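PDB 5U1T: separin from Saccharomyces cerevisiae, which cleaves the MCD1/SCC1 subunit of cohesin at the onset of anaphase as a caspase-like cysteine protease, and is held inactive by securin for most of the cell cycle. Local coordinates for residues 137-140 and 141-145; 147-150 and 151-155; 176-179 and 180-184; 187-190 and 191-194; 194-197 and 198-202. All coordinates share one frame; numbering follows the deposited sequence.

Contact 1 of 5, residues 137-140 and 141-145; sequences LQII and LKRKL
I140 holds the last turn of helix 129-142 to the chain that leaves it: its carbonyl O accepts L145 N at 2.9 Å, with an N-H...O angle of 162°. K144 leaves the helical angles with a positive phi of 60°, and its N bonds to L141 O at 2.9 Å; the two bonds make a Schellman motif. On the apolar side of this end, I140 CG2 lies 4.3 Å from L145 CB. L141 belongs to the regular helix, its N bonded to L137 O at 2.9 Å, and its side chain packs on S181 and V185 of helix 172-185. Q138 and K142 run side by side one turn apart. With CG anti to the backbone N (chi1 178°) and a bend at chi2, Q138 brings NE2 to 3.5 Å from K142 CG. Q138 OE1 and K142 NZ both bond to the backbone of another protein chain. The chemistry thus divides the turn: its carbonyls close the helix end, while an amide and an ammonium serve the protein interface.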
loop_
_atom_site.group_PDB
_atom_site.type_symbol
_atom_site.label_atom_id
_atom_site.label_comp_id
_atom_site.label_asym_id
_atom_site.label_seq_id
_atom_site.Cartn_x
_atom_site.Cartn_y
_atom_site.Cartn_z
ATOM N N LEU A 137 -67.082 -14.599 -13.173
ATOM C CA LEU A 137 -68.243 -15.490 -13.158
ATOM C C LEU A 137 -69.540 -14.693 -13.277
ATOM O O LEU A 137 -70.469 -15.118 -13.958
ATOM C CB LEU A 137 -68.267 -16.349 -11.897
ATOM C CG LEU A 137 -67.211 -17.452 -11.854
ATOM C CD1 LEU A 137 -67.327 -18.263 -10.587
ATOM C CD2 LEU A 137 -67.290 -18.348 -13.064
ATOM N N GLN A 138 -69.591 -13.537 -12.622
ATOM C CA GLN A 138 -70.734 -12.634 -12.726
ATOM C C GLN A 138 -70.971 -12.265 -14.179
ATOM O O GLN A 138 -72.103 -12.335 -14.665
ATOM C CB GLN A 138 -70.512 -11.371 -11.876
ATOM C CG GLN A 138 -71.614 -10.303 -11.936
ATOM C CD GLN A 138 -72.956 -10.777 -11.377
ATOM O OE1 GLN A 138 -73.031 -11.763 -10.639
ATOM N NE2 GLN A 138 -74.026 -10.069 -11.740
ATOM N N ILE A 139 -69.901 -11.894 -14.877
ATOM C CA ILE A 139 -69.982 -11.505 -16.279
ATOM C C ILE A 139 -70.469 -12.673 -17.139
ATOM O O ILE A 139 -71.395 -12.499 -17.937
ATOM C CB ILE A 139 -68.617 -10.978 -16.792
ATOM C CG1 ILE A 139 -68.231 -9.712 -16.024
ATOM C CG2 ILE A 139 -68.674 -10.670 -18.273
ATOM C CD1 ILE A 139 -66.894 -9.140 -16.394
ATOM N N ILE A 140 -69.878 -13.859 -16.961
ATOM C CA ILE A 140 -70.282 -15.050 -17.723
ATOM C C ILE A 140 -71.766 -15.318 -17.511
ATOM O O ILE A 140 -72.510 -15.718 -18.427
ATOM C CB ILE A 140 -69.469 -16.298 -17.316
ATOM C CG1 ILE A 140 -67.980 -16.078 -17.582
ATOM C CG2 ILE A 140 -69.947 -17.527 -18.071
ATOM C CD1 ILE A 140 -67.095 -17.194 -17.093
ATOM N N LEU A 141 -72.211 -15.072 -16.290
ATOM C CA LEU A 141 -73.615 -15.204 -15.980
ATOM C C LEU A 141 -74.462 -14.170 -16.717
ATOM O O LEU A 141 -75.396 -14.532 -17.414
ATOM C CB LEU A 141 -73.824 -15.081 -14.482
ATOM C CG LEU A 141 -75.237 -15.448 -14.080
ATOM C CD1 LEU A 141 -75.527 -16.867 -14.527
ATOM C CD2 LEU A 141 -75.356 -15.300 -12.583
ATOM N N LYS A 142 -74.138 -12.889 -16.579
ATOM C CA LYS A 142 -74.984 -11.859 -17.172
ATOM C C LYS A 142 -74.896 -11.802 -18.695
ATOM O O LYS A 142 -75.809 -11.297 -19.347
ATOM C CB LYS A 142 -74.658 -10.494 -16.587
ATOM C CG LYS A 142 -74.998 -10.393 -15.124
ATOM C CD LYS A 142 -76.378 -10.965 -14.865
ATOM C CE LYS A 142 -77.388 -9.885 -14.528
ATOM N NZ LYS A 142 -77.387 -9.577 -13.046
ATOM N N ARG A 143 -73.810 -12.313 -19.270
ATOM C CA ARG A 143 -73.728 -12.436 -20.724
ATOM C C ARG A 143 -74.413 -13.716 -21.214
ATOM O O ARG A 143 -74.509 -13.957 -22.427
ATOM C CB ARG A 143 -72.274 -12.407 -21.186
ATOM C CG ARG A 143 -71.566 -11.082 -20.929
ATOM C CD ARG A 143 -70.222 -11.012 -21.631
ATOM N NE ARG A 143 -70.314 -10.543 -23.011
ATOM C CZ ARG A 143 -69.297 -10.003 -23.675
ATOM N NH1 ARG A 143 -68.115 -9.876 -23.080
ATOM N NH2 ARG A 143 -69.458 -9.594 -24.925
ATOM N N LYS A 144 -74.893 -14.525 -20.267
ATOM C CA LYS A 144 -75.607 -15.771 -20.566
ATOM C C LYS A 144 -74.726 -16.732 -21.354
ATOM O O LYS A 144 -75.193 -17.427 -22.257
ATOM C CB LYS A 144 -76.908 -15.505 -21.341
ATOM C CG LYS A 144 -77.792 -14.423 -20.749
ATOM C CD LYS A 144 -79.260 -14.780 -20.918
ATOM C CE LYS A 144 -80.154 -13.591 -20.619
ATOM N NZ LYS A 144 -79.628 -12.370 -21.302
ATOM N N LEU A 145 -73.447 -16.774 -21.001
ATOM C CA LEU A 145 -72.499 -17.603 -21.738
ATOM C C LEU A 145 -72.140 -18.850 -20.953
ATOM O O LEU A 145 -71.083 -19.440 -21.163
ATOM C CB LEU A 145 -71.239 -16.812 -22.072
ATOM C CG LEU A 145 -71.465 -15.596 -22.957
ATOM C CD1 LEU A 145 -70.162 -14.813 -23.097
ATOM C CD2 LEU A 145 -72.035 -16.016 -24.317
#

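Contact 2 of 5, residues 147-150 and 151-155; sequences DEYL and PHILE
Round the ring of Y149, I153 CD1 and H152 CD2 both lie obliquely and loosely, and Y149 O in turn sits obliquely to the imidazole of H152. The real contact is at the root of the tyrosine: Y149 CB lies 3.4 Å from I153 CD1. The first torsion of I153 sets CG1 beside the backbone N, and the extended chi2 (155°) carries CD1 on to that CB. Y149 O takes the N-H of I153 at 2.9 Å, and H152 N adds a weak bond to the same oxygen, bent to 123°. P151 has no N-H to give, and the turn of helix 146-158 kinks here, where the backbone nitrogens of P151 and H152 lack the usual bonds to the turn before. The i+4 pattern resumes with I153 N and continues with L154 N, which reaches L150 O at 2.9 Å with an angle of 165°. The two leucines cross obliquely, L150 CD1 resting 3.6 Å from L154 CG, and both pack on F193 of helix 190-203. The chemistry implies that the kink is bridged by two carbonyls, Y149 O with one good and one weak bond and L150 O with a straighter one, accompanied by apolar contacts from Y149 to I153 and from L150 to L154.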
loop_
_atom_site.group_PDB
_atom_site.type_symbol
_atom_site.label_atom_id
_atom_site.label_comp_id
_atom_site.label_asym_id
_atom_site.label_seq_id
_atom_site.Cartn_x
_atom_site.Cartn_y
_atom_site.Cartn_z
ATOM N N ASP A 147 -73.375 -21.872 -20.937
ATOM C CA ASP A 147 -73.269 -23.060 -21.784
ATOM C C ASP A 147 -71.887 -23.230 -22.454
ATOM O O ASP A 147 -71.311 -24.317 -22.429
ATOM C CB ASP A 147 -74.369 -23.039 -22.863
ATOM C CG ASP A 147 -75.656 -23.741 -22.415
ATOM O OD1 ASP A 147 -75.647 -24.343 -21.310
ATOM O OD2 ASP A 147 -76.667 -23.699 -23.172
ATOM N N GLU A 148 -71.362 -22.163 -23.049
ATOM C CA GLU A 148 -70.073 -22.227 -23.738
ATOM C C GLU A 148 -68.908 -22.290 -22.767
ATOM O O GLU A 148 -67.836 -22.793 -23.108
ATOM C CB GLU A 148 -69.891 -21.030 -24.680
ATOM C CG GLU A 148 -70.720 -19.795 -24.341
ATOM C CD GLU A 148 -72.175 -19.925 -24.770
ATOM O OE1 GLU A 148 -72.537 -19.423 -25.854
ATOM O OE2 GLU A 148 -72.958 -20.541 -24.017
ATOM N N TYR A 149 -69.102 -21.784 -21.558
ATOM C CA TYR A 149 -68.022 -21.793 -20.583
ATOM C C TYR A 149 -68.013 -23.058 -19.754
ATOM O O TYR A 149 -67.121 -23.259 -18.933
ATOM C CB TYR A 149 -68.132 -20.582 -19.667
ATOM C CG TYR A 149 -67.307 -19.401 -20.107
ATOM C CD1 TYR A 149 -67.833 -18.452 -20.964
ATOM C CD2 TYR A 149 -66.006 -19.234 -19.663
ATOM C CE1 TYR A 149 -67.096 -17.369 -21.371
ATOM C CE2 TYR A 149 -65.255 -18.145 -20.066
ATOM C CZ TYR A 149 -65.808 -17.213 -20.921
ATOM O OH TYR A 149 -65.076 -16.121 -21.339
ATOM N N LEU A 150 -69.010 -23.913 -19.982
ATOM C CA LEU A 150 -69.347 -24.972 -19.031
ATOM C C LEU A 150 -68.168 -25.864 -18.607
ATOM O O LEU A 150 -67.934 -26.011 -17.411
ATOM C CB LEU A 150 -70.489 -25.839 -19.576
ATOM C CG LEU A 150 -70.788 -27.080 -18.728
ATOM C CD1 LEU A 150 -71.149 -26.704 -17.286
ATOM C CD2 LEU A 150 -71.880 -27.887 -19.366
ATOM N N PRO A 151 -67.417 -26.448 -19.564
ATOM C CA PRO A 151 -66.293 -27.285 -19.109
ATOM C C PRO A 151 -65.227 -26.511 -18.322
ATOM O O PRO A 151 -64.557 -27.088 -17.467
ATOM C CB PRO A 151 -65.704 -27.820 -20.412
ATOM C CG PRO A 151 -66.093 -26.805 -21.434
ATOM C CD PRO A 151 -67.457 -26.341 -21.032
ATOM N N HIS A 152 -65.074 -25.224 -18.587
ATOM C CA HIS A 152 -64.113 -24.442 -17.817
ATOM C C HIS A 152 -64.627 -24.114 -16.422
ATOM O O HIS A 152 -63.859 -24.061 -15.459
ATOM C CB HIS A 152 -63.772 -23.160 -18.554
ATOM C CG HIS A 152 -63.347 -23.393 -19.961
ATOM N ND1 HIS A 152 -62.421 -24.354 -20.298
ATOM C CD2 HIS A 152 -63.716 -22.796 -21.118
ATOM C CE1 HIS A 152 -62.238 -24.341 -21.606
ATOM N NE2 HIS A 152 -63.011 -23.404 -22.126
ATOM N N ILE A 153 -65.926 -23.878 -16.318
ATOM C CA ILE A 153 -66.507 -23.548 -15.037
ATOM C C ILE A 153 -66.511 -24.797 -14.180
ATOM O O ILE A 153 -66.245 -24.740 -12.978
ATOM C CB ILE A 153 -67.904 -22.970 -15.204
ATOM C CG1 ILE A 153 -67.779 -21.513 -15.631
ATOM C CG2 ILE A 153 -68.675 -23.037 -13.914
ATOM C CD1 ILE A 153 -68.961 -21.024 -16.368
ATOM N N LEU A 154 -66.763 -25.936 -14.812
ATOM C CA LEU A 154 -66.675 -27.199 -14.102
ATOM C C LEU A 154 -65.234 -27.463 -13.660
ATOM O O LEU A 154 -65.002 -27.775 -12.497
ATOM C CB LEU A 154 -67.206 -28.342 -14.964
ATOM C CG LEU A 154 -68.722 -28.303 -15.220
ATOM C CD1 LEU A 154 -69.204 -29.483 -16.065
ATOM C CD2 LEU A 154 -69.515 -28.214 -13.918
ATOM N N GLU A 155 -64.269 -27.303 -14.569
ATOM C CA GLU A 155 -62.839 -27.524 -14.264
ATOM C C GLU A 155 -62.360 -26.670 -13.079
ATOM O O GLU A 155 -61.696 -27.161 -12.158
ATOM C CB GLU A 155 -61.982 -27.242 -15.511
ATOM C CG GLU A 155 -60.512 -26.914 -15.232
ATOM C CD GLU A 155 -59.674 -28.118 -14.790
ATOM O OE1 GLU A 155 -58.473 -27.922 -14.469
ATOM O OE2 GLU A 155 -60.207 -29.254 -14.766
#

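Contact 3 of 5, residues 176-179 and 180-184; sequences TKIV and LSFFS
I178 and F182 run alongside each other one turn apart on the alpha-helix 172-185. With V179 they form the buried side of the contact. I178 CG2 is 4.2 Å from F182 CD1, and the edge of the F182 ring, near its plane, faces I178 O. Beyond the helix, I178 packs on L137 of helix 129-142, F182 on V146 and I153 of helix 146-158, and V179 on F157 of that helix and F197 of helix 190-203. The looser side is made by K177 and S181, which are partly exposed and face another protein chain: the extended K177 gives NZ to an acidic side chain there, and S181 packs on its backbone. The S181 hydroxyl itself is turned back on the preceding turn. Changing S181 to alanine would probably leave I178 O with F182 N alone of its two donors here. As built, S181 OG at 3.2 Å and F182 N at 3.0 Å approach I178 O from the same face of its carbonyl plane, the hydroxyl at a C=O...OG angle of 123°.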
loop_
_atom_site.group_PDB
_atom_site.type_symbol
_atom_site.label_atom_id
_atom_site.label_comp_id
_atom_site.label_asym_id
_atom_site.label_seq_id
_atom_site.Cartn_x
_atom_site.Cartn_y
_atom_site.Cartn_z
ATOM N N THR A 176 -70.826 -18.648 -3.186
ATOM C CA THR A 176 -71.750 -19.765 -3.093
ATOM C C THR A 176 -73.084 -19.364 -3.710
ATOM O O THR A 176 -73.799 -20.195 -4.277
ATOM C CB THR A 176 -71.944 -20.224 -1.633
ATOM O OG1 THR A 176 -72.808 -19.309 -0.950
ATOM C CG2 THR A 176 -70.600 -20.296 -0.892
ATOM N N LYS A 177 -73.405 -18.077 -3.622
ATOM C CA LYS A 177 -74.580 -17.551 -4.303
ATOM C C LYS A 177 -74.380 -17.636 -5.813
ATOM O O LYS A 177 -75.312 -17.941 -6.559
ATOM C CB LYS A 177 -74.852 -16.110 -3.886
ATOM C CG LYS A 177 -76.168 -15.580 -4.348
ATOM C CD LYS A 177 -76.329 -14.117 -4.027
ATOM C CE LYS A 177 -77.722 -13.655 -4.433
ATOM N NZ LYS A 177 -77.854 -12.177 -4.424
ATOM N N ILE A 178 -73.155 -17.357 -6.258
ATOM C CA ILE A 178 -72.798 -17.450 -7.669
ATOM C C ILE A 178 -73.023 -18.876 -8.173
ATOM O O ILE A 178 -73.497 -19.076 -9.288
ATOM C CB ILE A 178 -71.329 -16.989 -7.898
ATOM C CG1 ILE A 178 -71.284 -15.477 -8.114
ATOM C CG2 ILE A 178 -70.712 -17.672 -9.089
ATOM C CD1 ILE A 178 -72.105 -15.004 -9.306
ATOM N N VAL A 179 -72.725 -19.856 -7.323
ATOM C CA VAL A 179 -72.904 -21.270 -7.646
ATOM C C VAL A 179 -74.377 -21.670 -7.837
ATOM O O VAL A 179 -74.723 -22.393 -8.775
ATOM C CB VAL A 179 -72.285 -22.158 -6.552
ATOM C CG1 VAL A 179 -72.572 -23.632 -6.812
ATOM C CG2 VAL A 179 -70.797 -21.917 -6.476
ATOM N N LEU A 180 -75.215 -21.188 -6.943
ATOM C CA LEU A 180 -76.614 -21.476 -6.998
ATOM C C LEU A 180 -77.186 -20.889 -8.242
ATOM O O LEU A 180 -77.999 -21.502 -8.904
ATOM C CB LEU A 180 -77.315 -20.854 -5.815
ATOM C CG LEU A 180 -78.823 -21.015 -5.894
ATOM C CD1 LEU A 180 -79.157 -22.445 -5.536
ATOM C CD2 LEU A 180 -79.520 -20.046 -4.962
ATOM N N SER A 181 -76.741 -19.698 -8.591
ATOM C CA SER A 181 -77.259 -19.062 -9.776
ATOM C C SER A 181 -76.801 -19.770 -11.044
ATOM O O SER A 181 -77.499 -19.774 -12.030
ATOM C CB SER A 181 -76.969 -17.576 -9.772
ATOM O OG SER A 181 -75.830 -17.312 -10.527
ATOM N N PHE A 182 -75.626 -20.365 -11.024
ATOM C CA PHE A 182 -75.177 -21.122 -12.166
ATOM C C PHE A 182 -76.014 -22.381 -12.245
ATOM O O PHE A 182 -76.424 -22.802 -13.306
ATOM C CB PHE A 182 -73.701 -21.453 -12.041
ATOM C CG PHE A 182 -72.819 -20.510 -12.783
ATOM C CD1 PHE A 182 -72.753 -19.187 -12.423
ATOM C CD2 PHE A 182 -72.086 -20.937 -13.851
ATOM C CE1 PHE A 182 -71.965 -18.306 -13.108
ATOM C CE2 PHE A 182 -71.289 -20.062 -14.543
ATOM C CZ PHE A 182 -71.227 -18.748 -14.170
ATOM N N PHE A 183 -76.274 -22.975 -11.097
ATOM C CA PHE A 183 -77.066 -24.176 -11.016
ATOM C C PHE A 183 -78.409 -23.889 -11.599
ATOM O O PHE A 183 -78.964 -24.680 -12.326
ATOM C CB PHE A 183 -77.223 -24.555 -9.565
ATOM C CG PHE A 183 -78.380 -25.449 -9.292
ATOM C CD1 PHE A 183 -78.326 -26.783 -9.619
ATOM C CD2 PHE A 183 -79.500 -24.962 -8.667
ATOM C CE1 PHE A 183 -79.384 -27.610 -9.344
ATOM C CE2 PHE A 183 -80.564 -25.779 -8.392
ATOM C CZ PHE A 183 -80.503 -27.106 -8.730
ATOM N N SER A 184 -78.929 -22.727 -11.275
ATOM C CA SER A 184 -80.223 -22.326 -11.804
ATOM C C SER A 184 -80.255 -22.267 -13.338
ATOM O O SER A 184 -81.099 -22.916 -13.965
ATOM C CB SER A 184 -80.629 -20.969 -11.226
ATOM O OG SER A 184 -81.594 -20.357 -12.066
#

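Contact 4 of 5, residues 187-190 and 191-194; sequences TSCK and VLFG
C189 takes left-handed helical backbone angles (phi 56°, psi 29°) and puts SG beside its own N, while L192 sets CG beside its N as well (chi1 -71°); together these turns bring the L192 CD1 methyl up against CB and SG of C189. C189 is the N-cap residue of helix 190-203, and the contact is the first turn of that helix. L192 CD1 meets both C189 CB and C189 SG at 3.8 Å, an apolar contact at the first turn. L192 also packs on Y238, L239 and F242 of helix 236-250, so a glycine in its place would probably open a gap toward that helix and leave C189 CB and SG without this methyl. The backbone bonds begin with F193 N to C189 O, long at 3.3 Å, and tighten with G194 N to K190 O at 2.8 Å. K190 heads back the other way: its NZ bonds to S184 O and forms a cation-pi contact with the ring of F183, tying the start of this helix to the end of helix 172-185. C189 bonds through its backbone to E231, and V191 to Y229. The F193 ring turns its edge to the cap residue, with C189 O in the ring plane and 3.3 Å from F193 CD1.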
loop_
_atom_site.group_PDB
_atom_site.type_symbol
_atom_site.label_atom_id
_atom_site.label_comp_id
_atom_site.label_asym_id
_atom_site.label_seq_id
_atom_site.Cartn_x
_atom_site.Cartn_y
_atom_site.Cartn_z
ATOM N N THR A 187 -78.127 -25.552 -18.494
ATOM C CA THR A 187 -78.968 -26.526 -19.169
ATOM C C THR A 187 -78.377 -27.920 -18.987
ATOM O O THR A 187 -78.934 -28.910 -19.473
ATOM C CB THR A 187 -79.140 -26.211 -20.686
ATOM O OG1 THR A 187 -77.864 -26.014 -21.300
ATOM C CG2 THR A 187 -79.975 -24.952 -20.894
ATOM N N SER A 188 -77.251 -28.000 -18.283
ATOM C CA SER A 188 -76.666 -29.297 -17.973
ATOM C C SER A 188 -75.897 -29.315 -16.659
ATOM O O SER A 188 -75.583 -28.266 -16.094
ATOM C CB SER A 188 -75.746 -29.748 -19.099
ATOM O OG SER A 188 -75.289 -31.064 -18.851
ATOM N N CYS A 189 -75.605 -30.524 -16.188
ATOM C CA CYS A 189 -74.802 -30.745 -14.986
ATOM C C CYS A 189 -75.338 -30.043 -13.749
ATOM O O CYS A 189 -74.558 -29.676 -12.866
ATOM C CB CYS A 189 -73.352 -30.296 -15.214
ATOM S SG CYS A 189 -72.505 -31.167 -16.529
ATOM N N LYS A 190 -76.652 -29.851 -13.687
ATOM C CA LYS A 190 -77.290 -29.210 -12.539
ATOM C C LYS A 190 -76.899 -29.925 -11.231
ATOM O O LYS A 190 -76.656 -29.288 -10.199
ATOM C CB LYS A 190 -78.815 -29.187 -12.724
ATOM C CG LYS A 190 -79.250 -28.934 -14.171
ATOM C CD LYS A 190 -80.608 -28.245 -14.270
ATOM C CE LYS A 190 -80.565 -26.847 -13.683
ATOM N NZ LYS A 190 -81.800 -26.069 -13.952
ATOM N N VAL A 191 -76.814 -31.253 -11.295
ATOM C CA VAL A 191 -76.337 -32.055 -10.173
ATOM C C VAL A 191 -74.966 -31.591 -9.672
ATOM O O VAL A 191 -74.777 -31.391 -8.471
ATOM C CB VAL A 191 -76.263 -33.556 -10.551
ATOM C CG1 VAL A 191 -75.751 -33.724 -11.964
ATOM C CG2 VAL A 191 -75.374 -34.313 -9.579
ATOM N N LEU A 192 -74.020 -31.415 -10.594
ATOM C CA LEU A 192 -72.656 -31.005 -10.251
ATOM C C LEU A 192 -72.626 -29.693 -9.484
ATOM O O LEU A 192 -71.951 -29.574 -8.458
ATOM C CB LEU A 192 -71.810 -30.886 -11.512
ATOM C CG LEU A 192 -71.476 -32.235 -12.143
ATOM C CD1 LEU A 192 -70.554 -32.057 -13.342
ATOM C CD2 LEU A 192 -70.852 -33.142 -11.103
ATOM N N PHE A 193 -73.368 -28.714 -9.986
ATOM C CA PHE A 193 -73.523 -27.451 -9.286
ATOM C C PHE A 193 -74.207 -27.642 -7.937
ATOM O O PHE A 193 -73.696 -27.163 -6.915
ATOM C CB PHE A 193 -74.295 -26.461 -10.147
ATOM C CG PHE A 193 -73.499 -25.933 -11.302
ATOM C CD1 PHE A 193 -73.478 -26.607 -12.514
ATOM C CD2 PHE A 193 -72.748 -24.775 -11.174
ATOM C CE1 PHE A 193 -72.725 -26.124 -13.584
ATOM C CE2 PHE A 193 -72.000 -24.289 -12.243
ATOM C CZ PHE A 193 -71.993 -24.966 -13.445
ATOM N N GLY A 194 -75.348 -28.343 -7.934
ATOM C CA GLY A 194 -76.023 -28.721 -6.701
ATOM C C GLY A 194 -75.080 -29.279 -5.643
ATOM O O GLY A 194 -75.007 -28.764 -4.531
#

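Contact 5 of 5, residues 194-197 and 198-202; sequences GLKF and LQYIK
G194 opens this buried length of the alpha-helix 190-203 by giving its carbonyl O to L198 N at 3.0 Å, and L195 does the same for Q199 N at 3.1 Å. K196 makes the polar contact. Its chain sets out on the side away from its own N (chi1 -178°); the bend at chi2 lays CD over one face of the Y200 ring, 3.8 Å from the centroid, in a CH-pi contact, and the bend at chi3 turns CE and NZ toward Q199. NZ bonds to Q199 OE1 at 3.0 Å and forms a salt bridge with D160, whose OD2 also takes a hydrogen bond from Y200 OH; a buried ammonium is thus paired with a carboxylate. F197 follows, its ring packed against V179 and L180 of helix 172-185 and meeting L198 and I201 on its own helix. L198 CD2 sits 3.9 Å from F197 CD2. I201 comes from the next turn, its CG1 over one face of the F197 ring at 4.2 Å from the centroid, and its CD1 ends 3.3 Å from F197 CZ.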
loop_
_atom_site.group_PDB
_atom_site.type_symbol
_atom_site.label_atom_id
_atom_site.label_comp_id
_atom_site.label_asym_id
_atom_site.label_seq_id
_atom_site.Cartn_x
_atom_site.Cartn_y
_atom_site.Cartn_z
ATOM N N GLY A 194 -75.348 -28.343 -7.934
ATOM C CA GLY A 194 -76.023 -28.721 -6.701
ATOM C C GLY A 194 -75.080 -29.279 -5.643
ATOM O O GLY A 194 -75.007 -28.764 -4.531
ATOM N N LEU A 195 -74.342 -30.325 -6.000
ATOM C CA LEU A 195 -73.369 -30.937 -5.103
ATOM C C LEU A 195 -72.392 -29.915 -4.522
ATOM O O LEU A 195 -72.127 -29.909 -3.311
ATOM C CB LEU A 195 -72.592 -32.036 -5.837
ATOM C CG LEU A 195 -73.312 -33.351 -6.153
ATOM C CD1 LEU A 195 -72.620 -34.094 -7.280
ATOM C CD2 LEU A 195 -73.361 -34.225 -4.916
ATOM N N LYS A 196 -71.853 -29.052 -5.385
ATOM C CA LYS A 196 -70.888 -28.045 -4.959
ATOM C C LYS A 196 -71.521 -27.022 -4.013
ATOM O O LYS A 196 -70.904 -26.629 -3.018
ATOM C CB LYS A 196 -70.285 -27.327 -6.170
ATOM C CG LYS A 196 -69.225 -26.276 -5.809
ATOM C CD LYS A 196 -68.070 -26.896 -5.060
ATOM C CE LYS A 196 -67.328 -27.913 -5.904
ATOM N NZ LYS A 196 -66.125 -28.463 -5.207
ATOM N N PHE A 197 -72.743 -26.595 -4.339
ATOM C CA PHE A 197 -73.466 -25.587 -3.564
ATOM C C PHE A 197 -73.804 -26.067 -2.157
ATOM O O PHE A 197 -73.685 -25.307 -1.187
ATOM C CB PHE A 197 -74.751 -25.172 -4.287
ATOM C CG PHE A 197 -75.752 -24.474 -3.401
ATOM C CD1 PHE A 197 -75.625 -23.125 -3.114
ATOM C CD2 PHE A 197 -76.831 -25.168 -2.864
ATOM C CE1 PHE A 197 -76.549 -22.484 -2.299
ATOM C CE2 PHE A 197 -77.748 -24.532 -2.054
ATOM C CZ PHE A 197 -77.612 -23.190 -1.775
ATOM N N LEU A 198 -74.246 -27.318 -2.051
ATOM C CA LEU A 198 -74.504 -27.917 -0.741
ATOM C C LEU A 198 -73.199 -27.982 0.042
ATOM O O LEU A 198 -73.146 -27.586 1.210
ATOM C CB LEU A 198 -75.131 -29.315 -0.868
ATOM C CG LEU A 198 -76.524 -29.363 -1.503
ATOM C CD1 LEU A 198 -77.112 -30.774 -1.484
ATOM C CD2 LEU A 198 -77.459 -28.376 -0.823
ATOM N N GLN A 199 -72.150 -28.467 -0.617
ATOM C CA GLN A 199 -70.833 -28.559 0.000
ATOM C C GLN A 199 -70.393 -27.211 0.572
ATOM O O GLN A 199 -69.969 -27.140 1.720
ATOM C CB GLN A 199 -69.809 -29.073 -1.009
ATOM C CG GLN A 199 -68.361 -28.992 -0.537
ATOM C CD GLN A 199 -67.375 -28.935 -1.696
ATOM O OE1 GLN A 199 -67.705 -29.294 -2.829
ATOM N NE2 GLN A 199 -66.167 -28.470 -1.420
ATOM N N TYR A 200 -70.527 -26.140 -0.208
ATOM C CA TYR A 200 -70.040 -24.827 0.228
ATOM C C TYR A 200 -70.806 -24.332 1.449
ATOM O O TYR A 200 -70.208 -23.871 2.425
ATOM C CB TYR A 200 -70.127 -23.789 -0.904
ATOM C CG TYR A 200 -68.965 -23.818 -1.883
ATOM C CD1 TYR A 200 -67.913 -24.708 -1.717
ATOM C CD2 TYR A 200 -68.920 -22.949 -2.971
ATOM C CE1 TYR A 200 -66.854 -24.739 -2.611
ATOM C CE2 TYR A 200 -67.868 -22.971 -3.866
ATOM C CZ TYR A 200 -66.837 -23.869 -3.682
ATOM O OH TYR A 200 -65.784 -23.903 -4.564
ATOM N N ILE A 201 -72.125 -24.447 1.388
ATOM C CA ILE A 201 -72.996 -24.006 2.471
ATOM C C ILE A 201 -72.698 -24.723 3.803
ATOM O O ILE A 201 -72.784 -24.117 4.877
ATOM C CB ILE A 201 -74.477 -24.192 2.073
ATOM C CG1 ILE A 201 -74.911 -23.019 1.189
ATOM C CG2 ILE A 201 -75.361 -24.311 3.291
ATOM C CD1 ILE A 201 -76.365 -22.685 1.277
ATOM N N LYS A 202 -72.325 -25.999 3.729
ATOM C CA LYS A 202 -71.825 -26.710 4.905
ATOM C C LYS A 202 -70.444 -26.190 5.272
ATOM O O LYS A 202 -70.167 -25.891 6.434
ATOM C CB LYS A 202 -71.766 -28.222 4.652
ATOM C CG LYS A 202 -71.357 -29.059 5.867
ATOM C CD LYS A 202 -72.512 -29.925 6.360
ATOM C CE LYS A 202 -72.121 -30.732 7.592
ATOM N NZ LYS A 202 -73.292 -31.444 8.210
#

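The five contacts are turns or ends of four neighbouring helices in the helical part of separase, each centred about 75 to 83 Å from the centre of the chain and away from C1497, the active-site cysteine by similarity. Contact 3 is in the middle: its centre is about 10 Å from those of contacts 4 and 5, about 11 Å from contact 1 and about 14 Å from contact 2. T176 packs on Y200 to join contacts 3 and 5, and D147 bonds to T187 to join contacts 2 and 4. Contacts 4 and 5 share G194. Contacts 1 and 5 do not touch, their nearest atoms being about 8 Å apart. Contacts 1 and 3 reach the other protein chain; contacts 2, 4 and 5 do not.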